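DUF115 domain-containing protein (Magnetospirillum magneticum AMB-1, PDB 5MU5) probably acts as a Maf-family glycosyltransferase that attaches sugars to flagellin, and is involved in formation of the bacterial flagellum. Local coordinates at residues A18-E21 with G27-L30; T210-A215 with S226-D231; V640-D645 with F657-G662. All blocks are in the same frame, centred on the assembly; numbering follows the deposited sequence.

The three contacts follow one another along the chain without interlocking. Contact 1 joins consecutive helices 9-22 and 24-32, and contact 2 packs strand 211-214 of the four-stranded parallel sheet against the next helix, 219-235; both belong to the N-terminal Maf region, their centres about 27 Å apart. Contact 3 pairs helices 618-646 and 653-661 in the helical-bundle region at the C-terminal end. Its centre is about 53 Å from that of contact 1, on the opposite side of the chain's centre, and about 41 Å from that of contact 2. Each therefore illustrates local packing, between elements close in sequence, in one part of a protein of several regions, probably a glycosyltransferase, and none touches another.

Contact 1 (A18-E21 with G27-L30); sequences AFLE and GERL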
ATOM      1  N   ALA A  18     -15.776  24.520 -19.328  1.00 39.88           N
ATOM      2  CA  ALA A  18     -15.682  23.093 -19.030  1.00 39.44           C
ATOM      3  C   ALA A  18     -14.842  22.836 -17.778  1.00 38.34           C
ATOM      4  O   ALA A  18     -15.238  22.061 -16.926  1.00 36.74           O
ATOM      5  CB  ALA A  18     -15.114  22.338 -20.216  1.00 40.14           C
ATOM      6  N   PHE A  19     -13.686  23.488 -17.669  1.00 38.55           N
ATOM      7  CA  PHE A  19     -12.905  23.395 -16.431  1.00 37.36           C
ATOM      8  C   PHE A  19     -13.714  23.869 -15.226  1.00 38.33           C
ATOM      9  O   PHE A  19     -13.754  23.182 -14.215  1.00 37.86           O
ATOM     10  CB  PHE A  19     -11.596  24.174 -16.522  1.00 36.84           C
ATOM     11  CG  PHE A  19     -10.494  23.424 -17.226  1.00 35.94           C
ATOM     12  CD1 PHE A  19      -9.718  22.501 -16.535  1.00 34.77           C
ATOM     13  CD2 PHE A  19     -10.245  23.626 -18.557  1.00 34.67           C
ATOM     14  CE1 PHE A  19      -8.714  21.800 -17.175  1.00 33.48           C
ATOM     15  CE2 PHE A  19      -9.235  22.937 -19.200  1.00 35.28           C
ATOM     16  CZ  PHE A  19      -8.463  22.030 -18.513  1.00 33.91           C
ATOM     17  N   LEU A  20     -14.380  25.015 -15.336  1.00 38.61           N
ATOM     18  CA  LEU A  20     -15.148  25.529 -14.198  1.00 40.55           C
ATOM     19  C   LEU A  20     -16.274  24.598 -13.784  1.00 42.18           C
ATOM     20  O   LEU A  20     -16.638  24.549 -12.617  1.00 43.91           O
ATOM     21  CB  LEU A  20     -15.707  26.902 -14.500  1.00 41.06           C
ATOM     22  CG  LEU A  20     -14.650  28.003 -14.519  1.00 41.21           C
ATOM     23  CD1 LEU A  20     -15.170  29.252 -15.224  1.00 42.89           C
ATOM     24  CD2 LEU A  20     -14.211  28.321 -13.107  1.00 40.65           C
ATOM     25  N   GLU A  21     -16.805  23.859 -14.746  1.00 43.29           N
ATOM     26  CA  GLU A  21     -17.878  22.913 -14.502  1.00 44.50           C
ATOM     27  C   GLU A  21     -17.377  21.553 -13.976  1.00 44.08           C
ATOM     28  O   GLU A  21     -17.918  21.005 -13.026  1.00 42.48           O
ATOM     29  CB  GLU A  21     -18.651  22.692 -15.813  1.00 45.79           C
ATOM     30  CG  GLU A  21     -19.824  21.726 -15.702  1.00 47.92           C
ATOM     31  CD  GLU A  21     -20.487  21.441 -17.037  1.00 51.14           C
ATOM     32  OE1 GLU A  21     -20.136  22.071 -18.056  1.00 50.31           O
ATOM     33  OE2 GLU A  21     -21.388  20.587 -17.054  1.00 55.27           O
ATOM     34  N   GLY A  27     -10.283  25.245 -12.903  1.00 38.94           N
ATOM     35  CA  GLY A  27     -10.994  26.246 -13.677  1.00 40.12           C
ATOM     36  C   GLY A  27     -10.850  27.598 -13.022  1.00 41.69           C
ATOM     37  O   GLY A  27     -10.602  28.590 -13.703  1.00 38.96           O
ATOM     38  N   GLU A  28     -10.964  27.640 -11.694  1.00 43.27           N
ATOM     39  CA  GLU A  28     -10.897  28.923 -11.005  1.00 47.93           C
ATOM     40  C   GLU A  28      -9.488  29.508 -11.149  1.00 46.10           C
ATOM     41  O   GLU A  28      -9.302  30.693 -11.384  1.00 46.67           O
ATOM     42  CB  GLU A  28     -11.319  28.797  -9.539  1.00 49.70           C
ATOM     43  CG  GLU A  28     -11.470  30.130  -8.812  1.00 55.57           C
ATOM     44  CD  GLU A  28     -12.316  31.165  -9.562  1.00 58.42           C
ATOM     45  OE1 GLU A  28     -13.392  30.808 -10.090  1.00 60.78           O
ATOM     46  OE2 GLU A  28     -11.906  32.349  -9.614  1.00 60.12           O
ATOM     47  N   ARG A  29      -8.503  28.646 -11.083  1.00 44.12           N
ATOM     48  CA  ARG A  29      -7.138  29.066 -11.237  1.00 45.44           C
ATOM     49  C   ARG A  29      -6.868  29.552 -12.671  1.00 43.93           C
ATOM     50  O   ARG A  29      -6.239  30.587 -12.879  1.00 44.51           O
ATOM     51  CB  ARG A  29      -6.231  27.903 -10.854  1.00 48.75           C
ATOM     52  CG  ARG A  29      -4.784  28.295 -10.816  1.00 52.92           C
ATOM     53  CD  ARG A  29      -3.913  27.159 -10.362  1.00 54.92           C
ATOM     54  NE  ARG A  29      -2.516  27.523 -10.572  1.00 57.76           N
ATOM     55  CZ  ARG A  29      -1.494  26.698 -10.369  1.00 55.10           C
ATOM     56  NH1 ARG A  29      -1.705  25.455  -9.938  1.00 48.87           N
ATOM     57  NH2 ARG A  29      -0.261  27.133 -10.592  1.00 54.37           N
ATOM     58  N   LEU A  30      -7.344  28.812 -13.661  1.00 41.48           N
ATOM     59  CA  LEU A  30      -7.249  29.272 -15.046  1.00 41.68           C
ATOM     60  C   LEU A  30      -7.924  30.629 -15.292  1.00 40.72           C
ATOM     61  O   LEU A  30      -7.411  31.444 -16.067  1.00 40.89           O
ATOM     62  CB  LEU A  30      -7.873  28.247 -15.989  1.00 41.70           C
ATOM     63  CG  LEU A  30      -7.007  27.008 -16.199  1.00 42.82           C
ATOM     64  CD1 LEU A  30      -7.811  25.872 -16.813  1.00 41.50           C
ATOM     65  CD2 LEU A  30      -5.802  27.352 -17.076  1.00 42.80           C
TER
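Phe19 and Leu20 of helix 9-22 receive Gly27 and Leu30 of helix 24-32 in a close join between successive helices, which a single residue separates. The tight part is centred on Gly27. Its CA comes within 4.2 Å of the CA of Leu20, and Phe19 CB rests on Gly27 CA at 3.6 Å. A beta carbon built on Gly27 would fall only 2.6 Å from Leu20 N, so the bare backbone here is what permits the helices to meet so closely. Just beyond it, Leu30 sends CD1 over the middle of the Phe19 ring in a CH-pi contact, 3.7 Å from the ring centroid and 14° off the normal. Phe19 keeps CG beside its own backbone N, and chi2 (-83°) turns the ring so that a face meets that methyl. Trp166 meets the same ring edge-to-face, and Phe154 and Tyr158 of helix 154-160 touch Leu30, extending this buried layer into the rest of the domain.

The other side is more exposed and borders solvent. Leu20, partly exposed, still lays CD2 close against the backbone of the second helix, 3.4 Å from Gly27 C and 3.6 Å from Glu28 N. The loose part is the touch of exposed Glu28, its chain bent at chi2 (49°), whose OE1 lies 4.0 Å from Leu20 CD2, a peripheral contact without a bond. The carboxylate has its polar partner elsewhere, in a salt bridge from OE2 to Arg31.

No hydrogen bond crosses between the two segments. Cohesion across them consequently comes from apolar burial and dispersion, including the CH-pi contact, and depends on the fit of shapes around a glycine, while the one charged group that touches, Glu28, lies on the exposed side.

Contact 2 (T210-A215 with S226-D231); sequences TRLFVA and SEFMRD
In the beta-alpha unit formed by strand 211-214 and the helix that follows it, 219-235, Leu212 projects from the sheet and divides its two methyls between Phe228 and Met229. CD2 meets the Phe228 ring obliquely, 3.7 Å from CD2 of that ring and 3.8 Å from its CE2. The other methyl, CD1, presses on Met229 CG at 3.4 Å, tighter than ordinary carbon contact, and lies 3.9 Å from SD. Phe228 swings its CG opposite the backbone N (chi1 179°), bringing the ring between helix and sheet; at its edge, near the ring plane, Thr210 CG2 approaches CE2 at 4.3 Å. The hydroxyl of Thr210 is occupied separately, bonding Val207 O. With an alanine in place of Leu212, both methyls would be gone, and the Phe228 ring and Met229 thioether would probably lose the contact they share, opening a gap between strand and helix. Ile80 also touches Leu212 and Met229, while Ile199 of helix 188-202 lies against Phe228. A helix that follows a parallel strand and packs back on the sheet through apolar side chains is the beta-alpha layering of alpha/beta folds.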
ATOM      1  N   THR A 210       0.241   0.749 -20.603  1.00 37.10           N
ATOM      2  CA  THR A 210       0.035   2.175 -20.413  1.00 36.54           C
ATOM      3  C   THR A 210       0.947   2.940 -21.394  1.00 39.71           C
ATOM      4  O   THR A 210       2.149   2.705 -21.457  1.00 39.42           O
ATOM      5  CB  THR A 210       0.382   2.577 -18.954  1.00 37.06           C
ATOM      6  OG1 THR A 210      -0.548   1.960 -18.042  1.00 33.52           O
ATOM      7  CG2 THR A 210       0.364   4.096 -18.754  1.00 34.52           C
ATOM      8  N   ARG A 211       0.355   3.830 -22.178  1.00 42.17           N
ATOM      9  CA  ARG A 211       1.095   4.691 -23.076  1.00 41.96           C
ATOM     10  C   ARG A 211       1.781   5.787 -22.275  1.00 41.79           C
ATOM     11  O   ARG A 211       1.150   6.463 -21.458  1.00 40.64           O
ATOM     12  CB  ARG A 211       0.135   5.327 -24.093  1.00 43.79           C
ATOM     13  CG  ARG A 211       0.811   6.114 -25.217  1.00 42.88           C
ATOM     14  CD  ARG A 211       1.466   5.210 -26.239  1.00 43.35           C
ATOM     15  NE  ARG A 211       1.943   5.967 -27.402  1.00 44.77           N
ATOM     16  CZ  ARG A 211       1.207   6.280 -28.471  1.00 43.83           C
ATOM     17  NH1 ARG A 211      -0.072   5.922 -28.547  1.00 42.86           N
ATOM     18  NH2 ARG A 211       1.757   6.971 -29.467  1.00 43.89           N
ATOM     19  N   LEU A 212       3.074   5.958 -22.524  1.00 41.40           N
ATOM     20  CA  LEU A 212       3.866   7.022 -21.938  1.00 42.91           C
ATOM     21  C   LEU A 212       4.281   7.980 -23.055  1.00 44.88           C
ATOM     22  O   LEU A 212       4.610   7.534 -24.155  1.00 44.98           O
ATOM     23  CB  LEU A 212       5.104   6.429 -21.306  1.00 47.33           C
ATOM     24  CG  LEU A 212       4.830   5.343 -20.268  1.00 48.53           C
ATOM     25  CD1 LEU A 212       6.139   4.706 -19.853  1.00 50.72           C
ATOM     26  CD2 LEU A 212       4.111   5.945 -19.077  1.00 45.72           C
ATOM     27  N   PHE A 213       4.240   9.289 -22.785  1.00 43.29           N
ATOM     28  CA  PHE A 213       4.584  10.286 -23.791  1.00 42.69           C
ATOM     29  C   PHE A 213       5.120  11.563 -23.152  1.00 41.82           C
ATOM     30  O   PHE A 213       4.505  12.121 -22.251  1.00 43.19           O
ATOM     31  CB  PHE A 213       3.368  10.610 -24.654  1.00 44.08           C
ATOM     32  CG  PHE A 213       3.713  11.309 -25.922  1.00 42.97           C
ATOM     33  CD1 PHE A 213       4.034  10.578 -27.063  1.00 43.04           C
ATOM     34  CD2 PHE A 213       3.742  12.705 -25.982  1.00 41.53           C
ATOM     35  CE1 PHE A 213       4.390  11.227 -28.241  1.00 44.14           C
ATOM     36  CE2 PHE A 213       4.089  13.355 -27.160  1.00 42.47           C
ATOM     37  CZ  PHE A 213       4.418  12.620 -28.290  1.00 43.11           C
ATOM     38  N   VAL A 214       6.268  12.018 -23.642  1.00 40.61           N
ATOM     39  CA  VAL A 214       6.923  13.196 -23.138  1.00 40.64           C
ATOM     40  C   VAL A 214       6.643  14.287 -24.164  1.00 42.44           C
ATOM     41  O   VAL A 214       7.020  14.159 -25.319  1.00 44.48           O
ATOM     42  CB  VAL A 214       8.434  12.934 -22.941  1.00 43.46           C
ATOM     43  CG1 VAL A 214       9.186  14.226 -22.650  1.00 44.33           C
ATOM     44  CG2 VAL A 214       8.656  11.924 -21.813  1.00 43.18           C
ATOM     45  N   ALA A 215       5.966  15.356 -23.743  1.00 42.44           N
ATOM     46  CA  ALA A 215       5.513  16.400 -24.681  1.00 44.11           C
ATOM     47  C   ALA A 215       6.601  17.325 -25.211  1.00 42.76           C
ATOM     48  O   ALA A 215       6.486  17.816 -26.309  1.00 46.47           O
ATOM     49  CB  ALA A 215       4.389  17.228 -24.062  1.00 44.81           C
ATOM     50  N   SER A 226      10.977   7.750 -16.390  1.00 45.31           N
ATOM     51  CA  SER A 226      11.774   6.606 -15.914  1.00 46.25           C
ATOM     52  C   SER A 226      11.304   6.144 -14.549  1.00 45.21           C
ATOM     53  O   SER A 226      11.186   4.954 -14.301  1.00 45.17           O
ATOM     54  CB  SER A 226      13.250   6.956 -15.780  1.00 47.14           C
ATOM     55  OG  SER A 226      13.781   7.209 -17.041  1.00 52.80           O
ATOM     56  N   GLU A 227      11.079   7.091 -13.648  1.00 44.86           N
ATOM     57  CA  GLU A 227      10.639   6.750 -12.320  1.00 46.01           C
ATOM     58  C   GLU A 227       9.288   6.067 -12.419  1.00 43.20           C
ATOM     59  O   GLU A 227       9.097   5.026 -11.846  1.00 41.38           O
ATOM     60  CB  GLU A 227      10.567   7.978 -11.428  1.00 50.95           C
ATOM     61  CG  GLU A 227      10.166   7.652  -9.997  1.00 57.75           C
ATOM     62  CD  GLU A 227      10.375   8.815  -9.040  1.00 65.17           C
ATOM     63  OE1 GLU A 227      10.739   9.920  -9.521  1.00 69.56           O
ATOM     64  OE2 GLU A 227      10.167   8.623  -7.808  1.00 65.96           O
ATOM     65  N   PHE A 228       8.357   6.628 -13.172  1.00 42.24           N
ATOM     66  CA  PHE A 228       7.055   5.994 -13.279  1.00 43.60           C
ATOM     67  C   PHE A 228       7.146   4.547 -13.829  1.00 42.43           C
ATOM     68  O   PHE A 228       6.489   3.653 -13.316  1.00 41.35           O
ATOM     69  CB  PHE A 228       6.098   6.858 -14.086  1.00 44.00           C
ATOM     70  CG  PHE A 228       4.746   6.244 -14.246  1.00 45.18           C
ATOM     71  CD1 PHE A 228       3.839   6.296 -13.208  1.00 44.98           C
ATOM     72  CD2 PHE A 228       4.392   5.597 -15.421  1.00 43.81           C
ATOM     73  CE1 PHE A 228       2.593   5.724 -13.340  1.00 45.50           C
ATOM     74  CE2 PHE A 228       3.143   5.019 -15.561  1.00 45.94           C
ATOM     75  CZ  PHE A 228       2.239   5.083 -14.514  1.00 45.76           C
ATOM     76  N   MET A 229       8.002   4.317 -14.821  1.00 42.69           N
ATOM     77  CA  MET A 229       8.210   2.974 -15.390  1.00 47.65           C
ATOM     78  C   MET A 229       8.697   1.935 -14.397  1.00 47.49           C
ATOM     79  O   MET A 229       8.326   0.769 -14.498  1.00 48.15           O
ATOM     80  CB  MET A 229       9.201   3.020 -16.538  1.00 52.89           C
ATOM     81  CG  MET A 229       8.665   3.756 -17.745  1.00 60.06           C
ATOM     82  SD  MET A 229       9.851   3.853 -19.088  1.00 74.41           S
ATOM     83  CE  MET A 229       9.599   2.217 -19.807  1.00 71.49           C
ATOM     84  N   ARG A 230       9.558   2.349 -13.478  1.00 47.32           N
ATOM     85  CA  ARG A 230       9.988   1.492 -12.379  1.00 49.72           C
ATOM     86  C   ARG A 230       8.868   1.335 -11.336  1.00 48.55           C
ATOM     87  O   ARG A 230       8.643   0.245 -10.820  1.00 51.46           O
ATOM     88  CB  ARG A 230      11.269   2.052 -11.735  1.00 49.79           C
ATOM     89  CG  ARG A 230      12.486   1.977 -12.660  1.00 51.10           C
ATOM     90  CD  ARG A 230      13.781   2.377 -11.969  1.00 52.41           C
ATOM     91  NE  ARG A 230      13.591   3.615 -11.227  1.00 52.77           N
ATOM     92  CZ  ARG A 230      13.833   4.840 -11.688  1.00 53.78           C
ATOM     93  NH1 ARG A 230      14.332   5.051 -12.903  1.00 53.80           N
ATOM     94  NH2 ARG A 230      13.587   5.880 -10.906  1.00 55.64           N
ATOM     95  N   ASP A 231       8.159   2.422 -11.055  1.00 47.63           N
ATOM     96  CA  ASP A 231       7.064   2.453 -10.064  1.00 52.45           C
ATOM     97  C   ASP A 231       5.786   1.704 -10.472  1.00 54.58           C
ATOM     98  O   ASP A 231       5.020   1.266  -9.608  1.00 49.70           O
ATOM     99  CB  ASP A 231       6.594   3.907  -9.808  1.00 57.02           C
ATOM    100  CG  ASP A 231       7.551   4.736  -8.948  1.00 58.83           C
ATOM    101  OD1 ASP A 231       8.504   4.182  -8.355  1.00 61.23           O
ATOM    102  OD2 ASP A 231       7.303   5.972  -8.857  1.00 58.42           O
TER

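Contact 3 (V640-D645 with F657-G662); sequences VEWYFD and FDKVTG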
ATOM      1  N   VAL A 640     -16.383 -19.161   0.779  1.00 43.25           N
ATOM      2  CA  VAL A 640     -16.837 -18.161   1.729  1.00 44.16           C
ATOM      3  C   VAL A 640     -17.926 -18.723   2.639  1.00 46.79           C
ATOM      4  O   VAL A 640     -17.864 -18.538   3.860  1.00 45.67           O
ATOM      5  CB  VAL A 640     -17.313 -16.888   0.989  1.00 43.08           C
ATOM      6  CG1 VAL A 640     -18.194 -16.005   1.864  1.00 42.14           C
ATOM      7  CG2 VAL A 640     -16.109 -16.105   0.481  1.00 41.40           C
ATOM      8  N   GLU A 641     -18.905 -19.407   2.041  1.00 46.83           N
ATOM      9  CA  GLU A 641     -20.035 -19.962   2.782  1.00 49.96           C
ATOM     10  C   GLU A 641     -19.594 -21.078   3.711  1.00 49.79           C
ATOM     11  O   GLU A 641     -20.035 -21.158   4.853  1.00 49.81           O
ATOM     12  CB  GLU A 641     -21.121 -20.462   1.825  1.00 52.91           C
ATOM     13  CG  GLU A 641     -21.863 -19.327   1.127  1.00 55.16           C
ATOM     14  CD  GLU A 641     -22.806 -19.800   0.023  1.00 61.14           C
ATOM     15  OE1 GLU A 641     -22.832 -21.014  -0.298  1.00 64.16           O
ATOM     16  OE2 GLU A 641     -23.514 -18.939  -0.551  1.00 66.00           O
ATOM     17  N   TRP A 642     -18.733 -21.946   3.204  1.00 49.18           N
ATOM     18  CA  TRP A 642     -18.118 -22.983   4.023  1.00 49.08           C
ATOM     19  C   TRP A 642     -17.280 -22.396   5.174  1.00 48.27           C
ATOM     20  O   TRP A 642     -17.302 -22.908   6.290  1.00 48.52           O
ATOM     21  CB  TRP A 642     -17.240 -23.849   3.126  1.00 49.87           C
ATOM     22  CG  TRP A 642     -16.326 -24.768   3.847  1.00 52.21           C
ATOM     23  CD1 TRP A 642     -16.638 -25.985   4.357  1.00 53.16           C
ATOM     24  CD2 TRP A 642     -14.929 -24.560   4.113  1.00 52.42           C
ATOM     25  NE1 TRP A 642     -15.527 -26.550   4.937  1.00 55.40           N
ATOM     26  CE2 TRP A 642     -14.467 -25.693   4.808  1.00 53.05           C
ATOM     27  CE3 TRP A 642     -14.028 -23.522   3.840  1.00 51.60           C
ATOM     28  CZ2 TRP A 642     -13.138 -25.829   5.226  1.00 51.98           C
ATOM     29  CZ3 TRP A 642     -12.709 -23.652   4.265  1.00 51.03           C
ATOM     30  CH2 TRP A 642     -12.281 -24.803   4.951  1.00 52.49           C
ATOM     31  N   TYR A 643     -16.536 -21.326   4.889  1.00 46.67           N
ATOM     32  CA  TYR A 643     -15.661 -20.707   5.881  1.00 46.03           C
ATOM     33  C   TYR A 643     -16.432 -20.087   7.023  1.00 47.49           C
ATOM     34  O   TYR A 643     -16.077 -20.298   8.177  1.00 48.56           O
ATOM     35  CB  TYR A 643     -14.776 -19.647   5.232  1.00 45.95           C
ATOM     36  CG  TYR A 643     -14.159 -18.661   6.181  1.00 42.82           C
ATOM     37  CD1 TYR A 643     -13.006 -18.966   6.874  1.00 43.59           C
ATOM     38  CD2 TYR A 643     -14.722 -17.410   6.362  1.00 43.07           C
ATOM     39  CE1 TYR A 643     -12.436 -18.050   7.747  1.00 44.00           C
ATOM     40  CE2 TYR A 643     -14.147 -16.480   7.212  1.00 41.88           C
ATOM     41  CZ  TYR A 643     -13.008 -16.803   7.910  1.00 42.61           C
ATOM     42  OH  TYR A 643     -12.435 -15.877   8.767  1.00 41.49           O
ATOM     43  N   PHE A 644     -17.464 -19.316   6.700  1.00 46.70           N
ATOM     44  CA  PHE A 644     -18.284 -18.695   7.726  1.00 49.22           C
ATOM     45  C   PHE A 644     -19.063 -19.720   8.549  1.00 53.96           C
ATOM     46  O   PHE A 644     -19.265 -19.510   9.747  1.00 53.68           O
ATOM     47  CB  PHE A 644     -19.177 -17.579   7.161  1.00 47.21           C
ATOM     48  CG  PHE A 644     -18.446 -16.276   6.999  1.00 45.59           C
ATOM     49  CD1 PHE A 644     -18.220 -15.464   8.088  1.00 43.54           C
ATOM     50  CD2 PHE A 644     -17.931 -15.898   5.769  1.00 44.98           C
ATOM     51  CE1 PHE A 644     -17.509 -14.284   7.952  1.00 44.65           C
ATOM     52  CE2 PHE A 644     -17.224 -14.721   5.626  1.00 43.67           C
ATOM     53  CZ  PHE A 644     -17.012 -13.909   6.716  1.00 44.86           C
ATOM     54  N   ASP A 645     -19.478 -20.822   7.927  1.00 57.51           N
ATOM     55  CA  ASP A 645     -20.117 -21.905   8.670  1.00 61.99           C
ATOM     56  C   ASP A 645     -19.184 -22.573   9.693  1.00 60.44           C
ATOM     57  O   ASP A 645     -19.649 -23.033  10.715  1.00 61.69           O
ATOM     58  CB  ASP A 645     -20.659 -22.976   7.720  1.00 67.58           C
ATOM     59  CG  ASP A 645     -21.968 -22.573   7.063  1.00 72.48           C
ATOM     60  OD1 ASP A 645     -22.646 -21.660   7.575  1.00 81.00           O
ATOM     61  OD2 ASP A 645     -22.329 -23.171   6.031  1.00 78.76           O
ATOM     62  N   PHE A 657      -5.835 -23.397   6.224  1.00 52.05           N
ATOM     63  CA  PHE A 657      -4.990 -23.258   5.041  1.00 56.14           C
ATOM     64  C   PHE A 657      -4.851 -24.582   4.301  1.00 54.90           C
ATOM     65  O   PHE A 657      -4.917 -24.607   3.081  1.00 57.41           O
ATOM     66  CB  PHE A 657      -3.596 -22.675   5.379  1.00 56.04           C
ATOM     67  CG  PHE A 657      -2.805 -22.281   4.161  1.00 59.97           C
ATOM     68  CD1 PHE A 657      -3.144 -21.134   3.437  1.00 63.50           C
ATOM     69  CD2 PHE A 657      -1.741 -23.064   3.709  1.00 64.54           C
ATOM     70  CE1 PHE A 657      -2.440 -20.772   2.292  1.00 63.80           C
ATOM     71  CE2 PHE A 657      -1.020 -22.697   2.577  1.00 63.70           C
ATOM     72  CZ  PHE A 657      -1.374 -21.552   1.865  1.00 65.46           C
ATOM     73  N   ASP A 658      -4.655 -25.673   5.030  1.00 55.52           N
ATOM     74  CA  ASP A 658      -4.579 -27.007   4.414  1.00 58.94           C
ATOM     75  C   ASP A 658      -5.845 -27.364   3.630  1.00 58.34           C
ATOM     76  O   ASP A 658      -5.767 -27.902   2.520  1.00 57.08           O
ATOM     77  CB  ASP A 658      -4.306 -28.094   5.467  1.00 61.55           C
ATOM     78  CG  ASP A 658      -2.826 -28.181   5.854  1.00 67.47           C
ATOM     79  OD1 ASP A 658      -2.017 -27.420   5.272  1.00 65.57           O
ATOM     80  OD2 ASP A 658      -2.469 -29.014   6.728  1.00 70.77           O
ATOM     81  N   LYS A 659      -7.001 -27.043   4.203  1.00 56.96           N
ATOM     82  CA  LYS A 659      -8.280 -27.373   3.586  1.00 57.86           C
ATOM     83  C   LYS A 659      -8.670 -26.510   2.390  1.00 57.47           C
ATOM     84  O   LYS A 659      -9.096 -27.061   1.379  1.00 57.81           O
ATOM     85  CB  LYS A 659      -9.366 -27.379   4.632  1.00 58.18           C
ATOM     86  CG  LYS A 659      -9.131 -28.493   5.624  1.00 60.16           C
ATOM     87  CD  LYS A 659     -10.252 -28.564   6.624  1.00 61.94           C
ATOM     88  CE  LYS A 659     -10.071 -29.754   7.533  1.00 63.63           C
ATOM     89  NZ  LYS A 659     -11.314 -29.939   8.327  1.00 66.74           N
ATOM     90  N   VAL A 660      -8.508 -25.187   2.451  1.00 56.55           N
ATOM     91  CA  VAL A 660      -8.757 -24.386   1.236  1.00 56.55           C
ATOM     92  C   VAL A 660      -7.741 -24.758   0.154  1.00 57.82           C
ATOM     93  O   VAL A 660      -8.069 -24.771  -1.026  1.00 61.98           O
ATOM     94  CB  VAL A 660      -8.754 -22.863   1.457  1.00 56.60           C
ATOM     95  CG1 VAL A 660      -9.888 -22.469   2.386  1.00 57.85           C
ATOM     96  CG2 VAL A 660      -7.404 -22.364   1.967  1.00 55.89           C
ATOM     97  N   THR A 661      -6.518 -25.082   0.564  1.00 58.77           N
ATOM     98  CA  THR A 661      -5.468 -25.535  -0.358  1.00 59.64           C
ATOM     99  C   THR A 661      -5.894 -26.817  -1.051  1.00 60.80           C
ATOM    100  O   THR A 661      -5.703 -26.952  -2.250  1.00 61.89           O
ATOM    101  CB  THR A 661      -4.117 -25.786   0.382  1.00 63.43           C
ATOM    102  OG1 THR A 661      -3.563 -24.534   0.819  1.00 61.64           O
ATOM    103  CG2 THR A 661      -3.071 -26.526  -0.516  1.00 64.11           C
ATOM    104  N   GLY A 662      -6.462 -27.753  -0.288  1.00 59.35           N
ATOM    105  CA  GLY A 662      -6.893 -29.045  -0.827  1.00 62.67           C
ATOM    106  C   GLY A 662      -8.270 -29.036  -1.485  1.00 63.41           C
ATOM    107  O   GLY A 662      -8.800 -30.085  -1.839  1.00 64.55           O
TER
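Trp642 of helix 618-646 reaches across to Lys659 and Val660 of helix 653-661, and its indole makes the whole contact on its side. From CB, which is directed toward the second helix, the side chain sets off with CG opposite the backbone N (chi1 168°), and chi2 near 83° brings the six-membered ring to the front. Touching starts on this outer ring. CZ2 comes 4.1 Å from Lys659 CB, and CH2, the next atom round, is nearer to the same methylene at 3.9 Å. Beyond it CZ3 meets Val660 CG1 at 3.6 Å, the shortest approach between the segments. Both partners reach the ring obliquely.

The partners behave differently. Lys659, whose side chain crosses the tryptophan's at about a right angle, touches it through CB; the extended remainder leads its ammonium away, to a long, weak ion pair with Glu655. Val660 is buried and also touches His243, so it joins the tryptophan to helix 242-257. Phe650 and Trp663 each pack edge-to-face with Trp642, extending the contact into a small aromatic group near the chain terminus.

The end of the second helix is fastened by its own bonds. Thr661 OG1 donates to Phe657 O at 2.6 Å, tilted 34° from the carbonyl plane, while Thr661 N reaches that oxygen from the opposite face at 3.0 Å. One carbonyl is thus gripped twice in the last turn.

The outer carbons of the indole meet a methyl and a methylene, so the junction of these helices is apolar at this point even though one partner is a lysine: that residue serves the tryptophan through its aliphatic part, and its charge is spent elsewhere.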